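Local coordinates for uncharacterized protein MJ1062 (Methanocaldococcus jannaschii, PDB 3EO4), which is of unknown function, this piece of a longer protein being its GNAT-type acetyltransferase domain, which probably transfers an acyl group, at residues Val115-Trp118 and Leu119-Gly123; Arg137-Lys140 and Leu141-Leu145; Tyr53-Trp56 and Met57-Asn61; Leu68-Asn72 and Asn73-Lys77. One frame throughout, in Å; residues are numbered along the deposited sequence.

All four contacts are local ones within a single GNAT-type domain, and along the chain they come in the order contact 3, contact 4, contact 1, contact 2. Contact 3 ends helix 49-58, which leads into strand 63-71; contact 4 is the tip of the hairpin that this strand makes with strand 74-84, its centre about 28 Å from that of contact 3. Contacts 1 and 2 close helices 107-121 and 136-144, with centres about 19 Å apart, and they touch where Leu-116 packs on Leu-145. Contacts 2 and 3 lie on opposite sides of the chain's centre. Residues of contacts 1 and 3 both line the pocket holding a polyether, probably from the crystallisation liquor.

Contact 1: residues Val115-Trp118 and Leu119-Gly123; sequences VLKW and LKNIG
Ile-122 lays its CD1 methyl over one face of the Trp-118 indole, 4.1 Å from the centroid of the six-membered ring and 12° off its normal, a CH-pi contact one helical turn apart. The methyl gets there because chi1 of 55° sets CG1 between the backbone N and the carbonyl carbon. Leu-119 meets the same indole obliquely, its CD2 3.6 Å from Trp-118 CZ3, while its other methyl, CD1, lies 4.2 Å from Val-115 CG1. In the backbone, Leu-119 N donates to Val-115 O at 2.9 Å, nearly straight, and Lys-120 N to Leu-116 O. As helix 107-121 runs out, Asn-121 N still donates to Lys-117 O, but Ile-122 N reaches Trp-118 O only weakly, at 3.5 Å. A Schellman motif ends the helix, with Gly-123 as its C' residue at positive phi; Gly-123 N bonds to Lys-120 O at 3.0 Å and Tyr-124 N to Leu-119 O. Farther out, Trp-65 meets the Trp-118 ring edge to face, and Ile-93 of strand 92-97 packs on both Val-115 and Leu-119. Lys-120 NZ is hydrogen-bonded to Leu-164 O, and the side chain of Ile-122 lies about 4 Å from the bound polyether.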
loop_
_atom_site.group_PDB
_atom_site.type_symbol
_atom_site.label_atom_id
_atom_site.label_comp_id
_atom_site.label_asym_id
_atom_site.label_seq_id
_atom_site.Cartn_x
_atom_site.Cartn_y
_atom_site.Cartn_z
ATOM N N VAL A 115 -9.836 -6.915 -19.301
ATOM C CA VAL A 115 -11.208 -6.930 -18.769
ATOM C C VAL A 115 -12.263 -6.790 -19.887
ATOM O O VAL A 115 -13.219 -7.545 -19.901
ATOM C CB VAL A 115 -11.398 -5.850 -17.664
ATOM C CG1 VAL A 115 -12.855 -5.740 -17.252
ATOM C CG2 VAL A 115 -10.546 -6.190 -16.445
ATOM N N LEU A 116 -12.056 -5.866 -20.837
ATOM C CA LEU A 116 -12.945 -5.717 -21.982
ATOM C C LEU A 116 -13.094 -6.987 -22.809
ATOM O O LEU A 116 -14.194 -7.297 -23.286
ATOM C CB LEU A 116 -12.528 -4.546 -22.894
ATOM C CG LEU A 116 -12.419 -3.167 -22.226
ATOM C CD1 LEU A 116 -11.798 -2.186 -23.192
ATOM C CD2 LEU A 116 -13.743 -2.627 -21.679
ATOM N N LYS A 117 -11.996 -7.719 -22.978
ATOM C CA LYS A 117 -12.043 -8.963 -23.737
ATOM C C LYS A 117 -12.894 -10.001 -22.989
ATOM O O LYS A 117 -13.683 -10.720 -23.597
ATOM C CB LYS A 117 -10.631 -9.495 -24.011
ATOM C CG LYS A 117 -10.546 -10.525 -25.149
ATOM C CD LYS A 117 -10.590 -9.816 -26.538
ATOM C CE LYS A 117 -11.448 -10.573 -27.583
ATOM N NZ LYS A 117 -10.859 -11.872 -28.002
ATOM N N TRP A 118 -12.730 -10.074 -21.675
ATOM C CA TRP A 118 -13.489 -11.023 -20.869
ATOM C C TRP A 118 -14.976 -10.680 -20.938
ATOM O O TRP A 118 -15.793 -11.556 -21.142
ATOM C CB TRP A 118 -13.007 -10.972 -19.425
ATOM C CG TRP A 118 -13.817 -11.813 -18.462
ATOM C CD1 TRP A 118 -13.767 -13.166 -18.319
ATOM C CD2 TRP A 118 -14.794 -11.345 -17.504
ATOM N NE1 TRP A 118 -14.658 -13.579 -17.347
ATOM C CE2 TRP A 118 -15.286 -12.478 -16.819
ATOM C CE3 TRP A 118 -15.318 -10.089 -17.188
ATOM C CZ2 TRP A 118 -16.260 -12.386 -15.816
ATOM C CZ3 TRP A 118 -16.275 -9.996 -16.185
ATOM C CH2 TRP A 118 -16.744 -11.140 -15.514
ATOM N N LEU A 119 -15.319 -9.404 -20.783
ATOM C CA LEU A 119 -16.726 -8.939 -20.906
ATOM C C LEU A 119 -17.389 -9.272 -22.245
ATOM O O LEU A 119 -18.526 -9.777 -22.295
ATOM C CB LEU A 119 -16.807 -7.421 -20.696
ATOM C CG LEU A 119 -16.507 -6.907 -19.304
ATOM C CD1 LEU A 119 -16.408 -5.386 -19.385
ATOM C CD2 LEU A 119 -17.628 -7.359 -18.311
ATOM N N LYS A 120 -16.664 -8.953 -23.323
ATOM C CA LYS A 120 -17.094 -9.219 -24.687
ATOM C C LYS A 120 -17.396 -10.700 -24.921
ATOM O O LYS A 120 -18.411 -11.048 -25.527
ATOM C CB LYS A 120 -16.026 -8.764 -25.686
ATOM C CG LYS A 120 -16.471 -8.846 -27.114
ATOM C CD LYS A 120 -15.465 -8.199 -28.064
ATOM C CE LYS A 120 -15.959 -8.306 -29.501
ATOM N NZ LYS A 120 -15.662 -7.031 -30.253
ATOM N N ASN A 121 -16.525 -11.557 -24.423
ATOM C CA ASN A 121 -16.603 -12.969 -24.736
ATOM C C ASN A 121 -17.818 -13.662 -24.098
ATOM O O ASN A 121 -18.296 -14.676 -24.608
ATOM C CB ASN A 121 -15.319 -13.661 -24.304
ATOM C CG ASN A 121 -14.189 -13.464 -25.297
ATOM O OD1 ASN A 121 -14.374 -12.914 -26.400
ATOM N ND2 ASN A 121 -13.005 -13.944 -24.922
ATOM N N ILE A 122 -18.289 -13.102 -22.982
ATOM C CA ILE A 122 -19.517 -13.564 -22.341
ATOM C C ILE A 122 -20.775 -12.789 -22.724
ATOM O O ILE A 122 -21.842 -13.035 -22.151
ATOM C CB ILE A 122 -19.402 -13.643 -20.805
ATOM C CG1 ILE A 122 -18.970 -12.305 -20.214
ATOM C CG2 ILE A 122 -18.467 -14.817 -20.404
ATOM C CD1 ILE A 122 -19.094 -12.284 -18.754
ATOM N N GLY A 123 -20.639 -11.870 -23.679
ATOM C CA GLY A 123 -21.773 -11.263 -24.332
ATOM C C GLY A 123 -22.197 -9.856 -23.957
ATOM O O GLY A 123 -23.282 -9.442 -24.338
#

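Contact 2: residues Arg137-Lys140 and Leu141-Leu145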
loop_
_atom_site.group_PDB
_atom_site.type_symbol
_atom_site.label_atom_id
_atom_site.label_comp_id
_atom_site.label_asym_id
_atom_site.label_seq_id
_atom_site.Cartn_x
_atom_site.Cartn_y
_atom_site.Cartn_z
ATOM N N ARG A 137 -4.470 11.150 -16.587
ATOM C CA ARG A 137 -3.866 9.882 -17.018
ATOM C C ARG A 137 -4.952 8.851 -17.287
ATOM O O ARG A 137 -4.860 8.049 -18.227
ATOM C CB ARG A 137 -2.855 9.364 -15.983
ATOM C CG ARG A 137 -1.549 10.184 -16.002
ATOM C CD ARG A 137 -0.637 9.841 -14.850
ATOM N NE ARG A 137 0.619 10.594 -14.865
ATOM C CZ ARG A 137 1.646 10.382 -15.701
ATOM N NH1 ARG A 137 2.744 11.126 -15.601
ATOM N NH2 ARG A 137 1.591 9.447 -16.641
ATOM N N SER A 138 -6.012 8.918 -16.490
ATOM C CA SER A 138 -7.066 7.953 -16.642
ATOM C C SER A 138 -7.907 8.271 -17.881
ATOM O O SER A 138 -8.253 7.382 -18.657
ATOM C CB SER A 138 -7.890 7.856 -15.367
ATOM O OG SER A 138 -9.104 7.196 -15.637
ATOM N N ILE A 139 -8.176 9.547 -18.101
ATOM C CA ILE A 139 -8.817 9.981 -19.340
ATOM C C ILE A 139 -8.030 9.501 -20.575
ATOM O O ILE A 139 -8.617 8.966 -21.506
ATOM C CB ILE A 139 -9.045 11.522 -19.344
ATOM C CG1 ILE A 139 -10.086 11.884 -18.258
ATOM C CG2 ILE A 139 -9.426 12.043 -20.769
ATOM C CD1 ILE A 139 -10.226 13.381 -17.954
ATOM N N LYS A 140 -6.708 9.675 -20.572
ATOM C CA LYS A 140 -5.870 9.215 -21.687
ATOM C C LYS A 140 -5.896 7.711 -21.865
ATOM O O LYS A 140 -5.932 7.216 -22.988
ATOM C CB LYS A 140 -4.431 9.646 -21.472
ATOM C CG LYS A 140 -4.274 11.102 -21.701
ATOM C CD LYS A 140 -2.869 11.539 -21.428
ATOM C CE LYS A 140 -2.661 12.957 -21.946
ATOM N NZ LYS A 140 -1.217 13.133 -22.213
ATOM N N LEU A 141 -5.866 6.996 -20.751
ATOM C CA LEU A 141 -5.979 5.539 -20.749
ATOM C C LEU A 141 -7.231 5.066 -21.506
ATOM O O LEU A 141 -7.129 4.283 -22.453
ATOM C CB LEU A 141 -5.967 4.997 -19.294
ATOM C CG LEU A 141 -5.865 3.498 -18.928
ATOM C CD1 LEU A 141 -5.772 3.371 -17.435
ATOM C CD2 LEU A 141 -7.028 2.641 -19.437
ATOM N N PHE A 142 -8.401 5.538 -21.091
ATOM C CA PHE A 142 -9.662 5.030 -21.645
ATOM C C PHE A 142 -9.930 5.509 -23.067
ATOM O O PHE A 142 -10.407 4.728 -23.909
ATOM C CB PHE A 142 -10.842 5.360 -20.725
ATOM C CG PHE A 142 -10.895 4.500 -19.487
ATOM C CD1 PHE A 142 -11.412 3.208 -19.544
ATOM C CD2 PHE A 142 -10.410 4.981 -18.263
ATOM C CE1 PHE A 142 -11.470 2.411 -18.393
ATOM C CE2 PHE A 142 -10.444 4.201 -17.121
ATOM C CZ PHE A 142 -10.964 2.924 -17.175
ATOM N N GLU A 143 -9.584 6.766 -23.346
ATOM C CA GLU A 143 -9.635 7.252 -24.724
ATOM C C GLU A 143 -8.651 6.494 -25.643
ATOM O O GLU A 143 -8.923 6.309 -26.823
ATOM C CB GLU A 143 -9.433 8.772 -24.806
ATOM C CG GLU A 143 -10.521 9.590 -24.039
ATOM C CD GLU A 143 -10.500 11.076 -24.357
ATOM O OE1 GLU A 143 -9.420 11.603 -24.693
ATOM O OE2 GLU A 143 -11.570 11.724 -24.266
ATOM N N SER A 144 -7.522 6.028 -25.129
ATOM C CA SER A 144 -6.635 5.231 -25.999
ATOM C C SER A 144 -7.306 3.894 -26.384
ATOM O O SER A 144 -6.939 3.256 -27.356
ATOM C CB SER A 144 -5.268 5.003 -25.357
ATOM O OG SER A 144 -5.323 3.906 -24.461
ATOM N N LEU A 145 -8.314 3.498 -25.630
ATOM C CA LEU A 145 -9.065 2.276 -25.921
ATOM C C LEU A 145 -10.398 2.558 -26.601
ATOM O O LEU A 145 -11.250 1.668 -26.714
ATOM C CB LEU A 145 -9.293 1.448 -24.652
ATOM C CG LEU A 145 -8.048 0.905 -23.959
ATOM C CD1 LEU A 145 -8.404 0.369 -22.568
ATOM C CD2 LEU A 145 -7.311 -0.144 -24.809
#
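Ser-138 meets the rim of the Phe-142 ring one turn on, its OG lying in the ring plane 3.6 Å from CE2. Chi1 of 164° swings the hydroxyl away from the backbone N and out along the ring edge, and OG is hydrogen-bonded to a MES molecule, probably from the crystallisation liquor. The carbonyl of Ser-138 comes to the same edge, O to Phe-142 CD2 3.3 Å, while accepting the Phe-142 N-H at 3.1 Å. Leu-141 brings CD2 over the centre of one face of the Phe-142 ring, 4.2 Å above the plane. Ala-129 and Ile-131 of strand 126-132 and Val-112 of helix 107-121 also pack on this phenylalanine, and Phe-147 meets it edge to face. Replacing Phe-142 by an alanine is likely to open a gap against strand 126-132 and to leave Leu-141 CD2 without the ring it rests on. On another flank, against Tyr-160 of strand 157-163, Ile-139 and Glu-143 run side by side, CG2 of the isoleucine 3.9 Å from CD of the glutamate. Ser-144 turns its hydroxyl back into the helix, chi1 83°, so that OG donates to Leu-141 O at 2.7 Å; the same OG is bonded to Arg-109 NE of helix 107-121. Ser-144 N continues the i to i+4 bonds, reaching Lys-140 O at 2.9 Å. This is nearly the whole of helix 136-144, a short amphipathic alpha-helix of the GNAT-type domain, with Phe-142 turned to the sheet and Lys-140 and Glu-143 on the exposed side.

Contact 3: residues Tyr53-Trp56 and Met57-Asn61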
loop_
_atom_site.group_PDB
_atom_site.type_symbol
_atom_site.label_atom_id
_atom_site.label_comp_id
_atom_site.label_asym_id
_atom_site.label_seq_id
_atom_site.Cartn_x
_atom_site.Cartn_y
_atom_site.Cartn_z
ATOM N N TYR A 53 -13.471 -3.161 4.834
ATOM C CA TYR A 53 -13.866 -4.546 5.005
ATOM C C TYR A 53 -15.373 -4.704 4.808
ATOM O O TYR A 53 -15.853 -5.719 4.302
ATOM C CB TYR A 53 -13.428 -5.068 6.386
ATOM C CG TYR A 53 -13.494 -6.571 6.493
ATOM C CD1 TYR A 53 -12.637 -7.360 5.726
ATOM C CD2 TYR A 53 -14.429 -7.204 7.314
ATOM C CE1 TYR A 53 -12.676 -8.727 5.786
ATOM C CE2 TYR A 53 -14.482 -8.594 7.379
ATOM C CZ TYR A 53 -13.584 -9.342 6.598
ATOM O OH TYR A 53 -13.568 -10.716 6.601
ATOM N N SER A 54 -16.122 -3.681 5.195
ATOM C CA SER A 54 -17.560 -3.675 4.945
ATOM C C SER A 54 -17.839 -3.605 3.429
ATOM O O SER A 54 -18.764 -4.264 2.950
ATOM C CB SER A 54 -18.222 -2.551 5.729
ATOM O OG SER A 54 -19.466 -2.209 5.174
ATOM N N TRP A 55 -17.021 -2.861 2.672
ATOM C CA TRP A 55 -17.074 -2.920 1.204
ATOM C C TRP A 55 -16.887 -4.364 0.725
ATOM O O TRP A 55 -17.677 -4.881 -0.060
ATOM C CB TRP A 55 -16.029 -1.991 0.552
ATOM C CG TRP A 55 -15.788 -2.294 -0.902
ATOM C CD1 TRP A 55 -16.553 -1.895 -1.947
ATOM C CD2 TRP A 55 -14.707 -3.084 -1.474
ATOM N NE1 TRP A 55 -16.031 -2.381 -3.139
ATOM C CE2 TRP A 55 -14.909 -3.122 -2.873
ATOM C CE3 TRP A 55 -13.611 -3.775 -0.935
ATOM C CZ2 TRP A 55 -14.054 -3.809 -3.738
ATOM C CZ3 TRP A 55 -12.752 -4.473 -1.801
ATOM C CH2 TRP A 55 -12.979 -4.484 -3.186
ATOM N N TRP A 56 -15.860 -5.020 1.239
ATOM C CA TRP A 56 -15.470 -6.357 0.807
ATOM C C TRP A 56 -16.556 -7.405 1.065
ATOM O O TRP A 56 -16.821 -8.247 0.202
ATOM C CB TRP A 56 -14.157 -6.742 1.485
ATOM C CG TRP A 56 -13.828 -8.179 1.411
ATOM C CD1 TRP A 56 -13.955 -9.099 2.405
ATOM C CD2 TRP A 56 -13.286 -8.875 0.287
ATOM N NE1 TRP A 56 -13.527 -10.328 1.973
ATOM C CE2 TRP A 56 -13.112 -10.218 0.672
ATOM C CE3 TRP A 56 -12.926 -8.492 -1.010
ATOM C CZ2 TRP A 56 -12.600 -11.188 -0.200
ATOM C CZ3 TRP A 56 -12.412 -9.467 -1.878
ATOM C CH2 TRP A 56 -12.249 -10.783 -1.466
HETATM N N MSE A 57 -17.174 -7.344 2.244
HETATM C CA MSE A 57 -18.283 -8.226 2.574
HETATM C C MSE A 57 -19.579 -7.816 1.867
HETATM O O MSE A 57 -20.539 -8.575 1.862
HETATM C CB MSE A 57 -18.510 -8.282 4.098
HETATM C CG MSE A 57 -17.285 -8.758 4.907
HETATM SE SE MSE A 57 -16.720 -10.608 4.435
HETATM C CE MSE A 57 -18.126 -11.564 5.455
ATOM N N SER A 58 -19.607 -6.618 1.286
ATOM C CA SER A 58 -20.807 -6.104 0.619
ATOM C C SER A 58 -20.847 -6.372 -0.887
ATOM O O SER A 58 -21.894 -6.165 -1.512
ATOM C CB SER A 58 -20.924 -4.594 0.824
ATOM O OG SER A 58 -21.832 -4.285 1.871
ATOM N N ARG A 59 -19.715 -6.796 -1.467
ATOM C CA ARG A 59 -19.590 -6.845 -2.914
ATOM C C ARG A 59 -20.718 -7.661 -3.598
ATOM O O ARG A 59 -21.049 -8.754 -3.158
ATOM C CB ARG A 59 -18.202 -7.362 -3.328
ATOM C CG ARG A 59 -17.041 -6.546 -2.777
ATOM C CD ARG A 59 -15.727 -7.306 -2.849
ATOM N NE ARG A 59 -15.314 -7.529 -4.219
ATOM C CZ ARG A 59 -15.279 -8.718 -4.821
ATOM N NH1 ARG A 59 -14.889 -8.804 -6.090
ATOM N NH2 ARG A 59 -15.610 -9.820 -4.156
ATOM N N GLU A 60 -21.315 -7.088 -4.647
ATOM C CA GLU A 60 -22.260 -7.784 -5.516
ATOM C C GLU A 60 -22.108 -7.279 -6.934
ATOM O O GLU A 60 -21.767 -6.106 -7.140
ATOM C CB GLU A 60 -23.693 -7.528 -5.066
ATOM C CG GLU A 60 -24.239 -8.607 -4.171
ATOM C CD GLU A 60 -24.704 -8.055 -2.832
ATOM O OE1 GLU A 60 -24.571 -6.813 -2.625
ATOM O OE2 GLU A 60 -25.188 -8.860 -1.989
ATOM N N ASN A 61 -22.381 -8.160 -7.897
ATOM C CA ASN A 61 -22.389 -7.813 -9.327
ATOM C C ASN A 61 -21.092 -7.163 -9.784
ATOM O O ASN A 61 -21.090 -6.276 -10.642
ATOM C CB ASN A 61 -23.595 -6.911 -9.650
ATOM C CG ASN A 61 -24.910 -7.588 -9.368
ATOM O OD1 ASN A 61 -25.239 -8.605 -9.988
ATOM N ND2 ASN A 61 -25.666 -7.049 -8.428
#
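Tyr-53 O accepts the N-H of Met-57 (a selenomethionine) at 2.9 Å, and at the next residue the bonding shortens to i+3, Ser-58 N reaching Trp-55 O at 2.9 Å from above the carbonyl plane. Tyr-53 and Met-57 run side by side, with CG of the latter over the tyrosine face, 4.2 Å from the ring centroid. Bends at chi2 and chi3 then fold the selenium in between two aromatics: it lies obliquely to the Tyr-53 ring and 3.7 Å from Trp-56 CD1, a Met-aromatic contact with each. A single bend at chi3 brings Arg-59 back over the two tryptophans. Its CD sits over the six-membered ring of Trp-55, 4.0 Å from the centroid, and 3.6 Å from Trp-56 CE3. The guanidinium plane is only 19° from that of Trp-56, whose CZ3 lies over one of its faces, and 66° from that of Trp-55, whose CZ2 is at its edge. With an alanine in place of Trp-56, the guanidinium would probably lose the ring lying over its face and the selenium one of its two aromatic neighbours. Arg-59 NH1 makes a salt bridge to Asp-64 of strand 63-71, Leu-24 and Leu-27 of helix 24-31 pack on the tyrosine and tryptophans, and Thr-74 of the second subunit touches Tyr-53.

Contact 4: residues Leu68-Asn72 and Asn73-Lys77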
loop_
_atom_site.group_PDB
_atom_site.type_symbol
_atom_site.label_atom_id
_atom_site.label_comp_id
_atom_site.label_asym_id
_atom_site.label_seq_id
_atom_site.Cartn_x
_atom_site.Cartn_y
_atom_site.Cartn_z
ATOM N N LEU A 68 -0.823 -8.168 -12.008
ATOM C CA LEU A 68 0.491 -8.683 -11.748
ATOM C C LEU A 68 1.414 -8.256 -12.864
ATOM O O LEU A 68 1.046 -8.331 -14.022
ATOM C CB LEU A 68 0.420 -10.194 -11.720
ATOM C CG LEU A 68 0.078 -10.969 -10.439
ATOM C CD1 LEU A 68 -0.680 -10.199 -9.384
ATOM C CD2 LEU A 68 -0.592 -12.315 -10.779
ATOM N N LEU A 69 2.611 -7.799 -12.527
ATOM C CA LEU A 69 3.590 -7.448 -13.535
ATOM C C LEU A 69 4.703 -8.481 -13.447
ATOM O O LEU A 69 5.256 -8.709 -12.375
ATOM C CB LEU A 69 4.130 -6.017 -13.346
ATOM C CG LEU A 69 5.372 -5.654 -14.186
ATOM C CD1 LEU A 69 5.108 -5.623 -15.704
ATOM C CD2 LEU A 69 5.999 -4.357 -13.763
ATOM N N ARG A 70 4.999 -9.109 -14.583
ATOM C CA ARG A 70 6.074 -10.065 -14.678
ATOM C C ARG A 70 7.244 -9.344 -15.312
ATOM O O ARG A 70 7.143 -8.792 -16.412
ATOM C CB ARG A 70 5.689 -11.279 -15.532
ATOM C CG ARG A 70 6.780 -12.337 -15.583
ATOM C CD ARG A 70 6.447 -13.459 -16.549
ATOM N NE ARG A 70 5.168 -14.100 -16.224
ATOM C CZ ARG A 70 5.041 -15.191 -15.464
ATOM N NH1 ARG A 70 6.115 -15.770 -14.928
ATOM N NH2 ARG A 70 3.833 -15.704 -15.233
ATOM N N GLU A 71 8.354 -9.347 -14.604
ATOM C CA GLU A 71 9.520 -8.613 -15.020
ATOM C C GLU A 71 10.717 -9.383 -14.525
ATOM O O GLU A 71 10.725 -9.826 -13.381
ATOM C CB GLU A 71 9.441 -7.267 -14.356
ATOM C CG GLU A 71 10.579 -6.365 -14.583
ATOM C CD GLU A 71 10.156 -4.980 -14.175
ATOM O OE1 GLU A 71 9.241 -4.427 -14.844
ATOM O OE2 GLU A 71 10.703 -4.484 -13.163
ATOM N N ASN A 72 11.713 -9.546 -15.394
ATOM C CA ASN A 72 12.840 -10.471 -15.148
ATOM C C ASN A 72 12.279 -11.834 -14.793
ATOM O O ASN A 72 12.839 -12.576 -13.988
ATOM C CB ASN A 72 13.752 -9.941 -14.044
ATOM C CG ASN A 72 14.395 -8.632 -14.421
ATOM O OD1 ASN A 72 15.251 -8.600 -15.307
ATOM N ND2 ASN A 72 13.983 -7.544 -13.776
ATOM N N ASN A 73 11.139 -12.135 -15.410
ATOM C CA ASN A 73 10.441 -13.402 -15.241
ATOM C C ASN A 73 9.942 -13.621 -13.821
ATOM O O ASN A 73 9.591 -14.727 -13.455
ATOM C CB ASN A 73 11.299 -14.600 -15.695
ATOM C CG ASN A 73 10.450 -15.786 -16.110
ATOM O OD1 ASN A 73 10.851 -16.927 -15.960
ATOM N ND2 ASN A 73 9.260 -15.511 -16.638
ATOM N N THR A 74 9.912 -12.565 -13.023
ATOM C CA THR A 74 9.409 -12.665 -11.679
ATOM C C THR A 74 8.195 -11.760 -11.527
ATOM O O THR A 74 8.211 -10.613 -11.985
ATOM C CB THR A 74 10.504 -12.338 -10.678
ATOM O OG1 THR A 74 11.262 -13.535 -10.442
ATOM C CG2 THR A 74 9.913 -11.837 -9.363
ATOM N N ILE A 75 7.134 -12.272 -10.902
ATOM C CA ILE A 75 5.888 -11.514 -10.856
ATOM C C ILE A 75 5.697 -10.741 -9.534
ATOM O O ILE A 75 6.105 -11.218 -8.483
ATOM C CB ILE A 75 4.635 -12.394 -11.212
ATOM C CG1 ILE A 75 3.845 -12.791 -9.969
ATOM C CG2 ILE A 75 4.985 -13.658 -12.013
ATOM C CD1 ILE A 75 2.735 -11.865 -9.755
ATOM N N ARG A 76 5.056 -9.569 -9.602
ATOM C CA ARG A 76 4.729 -8.766 -8.427
ATOM C C ARG A 76 3.370 -8.076 -8.597
ATOM O O ARG A 76 2.909 -7.902 -9.721
ATOM C CB ARG A 76 5.838 -7.736 -8.153
ATOM C CG ARG A 76 5.704 -6.390 -8.908
ATOM C CD ARG A 76 6.887 -5.487 -8.547
ATOM N NE ARG A 76 6.913 -4.205 -9.250
ATOM C CZ ARG A 76 7.687 -3.976 -10.313
ATOM N NH1 ARG A 76 8.460 -4.942 -10.792
ATOM N NH2 ARG A 76 7.710 -2.781 -10.890
ATOM N N LYS A 77 2.743 -7.687 -7.479
ATOM C CA LYS A 77 1.432 -6.987 -7.470
ATOM C C LYS A 77 1.569 -5.482 -7.617
ATOM O O LYS A 77 2.238 -4.833 -6.804
ATOM C CB LYS A 77 0.706 -7.260 -6.157
ATOM C CG LYS A 77 -0.028 -8.591 -6.091
ATOM C CD LYS A 77 0.652 -9.652 -5.278
ATOM C CE LYS A 77 0.959 -9.224 -3.835
ATOM N NZ LYS A 77 -0.286 -8.882 -3.144
HETATM O O HOH W 1 9.556 -1.955 -13.108
#
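Leu-69 and Arg-76 form a hydrogen-bonded pair near the tip of the antiparallel beta hairpin of strands 63-71 and 74-84, which a type I' turn from Glu-71 to Thr-74 closes. Leu-69 N reaches Arg-76 O at 2.8 Å, and Arg-76 N returns a bond to Leu-69 O; Glu-71 and Thr-74 pair likewise. On the face of Leu-69, Glu-71, Thr-74 and Arg-76, the buried packing is between Leu-69 and Arg-76. Arg-76 leaves the strand with chi1 at 87° and then stays extended to NE, which lays its guanidinium beside Leu-69, whose CD2 sits 3.5 Å above the guanidinium plane. At the edge of that group Glu-71 OE2 takes a straight but weak bond from NH1, part of a salt bridge. Glu-99 holds NE in a second salt bridge, and Trp-49 of the second subunit makes a cation-pi contact, so this buried charge is gripped from several directions at the subunit interface; Glu-25 of that subunit also accepts the Lys-77 N-H. The other face carries Leu-68, Arg-70, Ile-75 and Lys-77: Leu-68 is buried, but toward the turn packing loosens. Ile-75 CG2 lies over the centre of the Arg-70 guanidinium, 3.8 Å from CZ, and Asn-73 ND2 approaches Arg-70 CD at 3.5 Å. Asn-72 and Asn-73 at the turn itself are exposed, both with the positive phi that a type I' turn requires. Back on the Arg-76 face, water 1 bridges the charged pair in the guanidinium plane, donating to Glu-71 OE2 at 2.8 Å and accepting from Arg-76 NH2 at 3.0 Å.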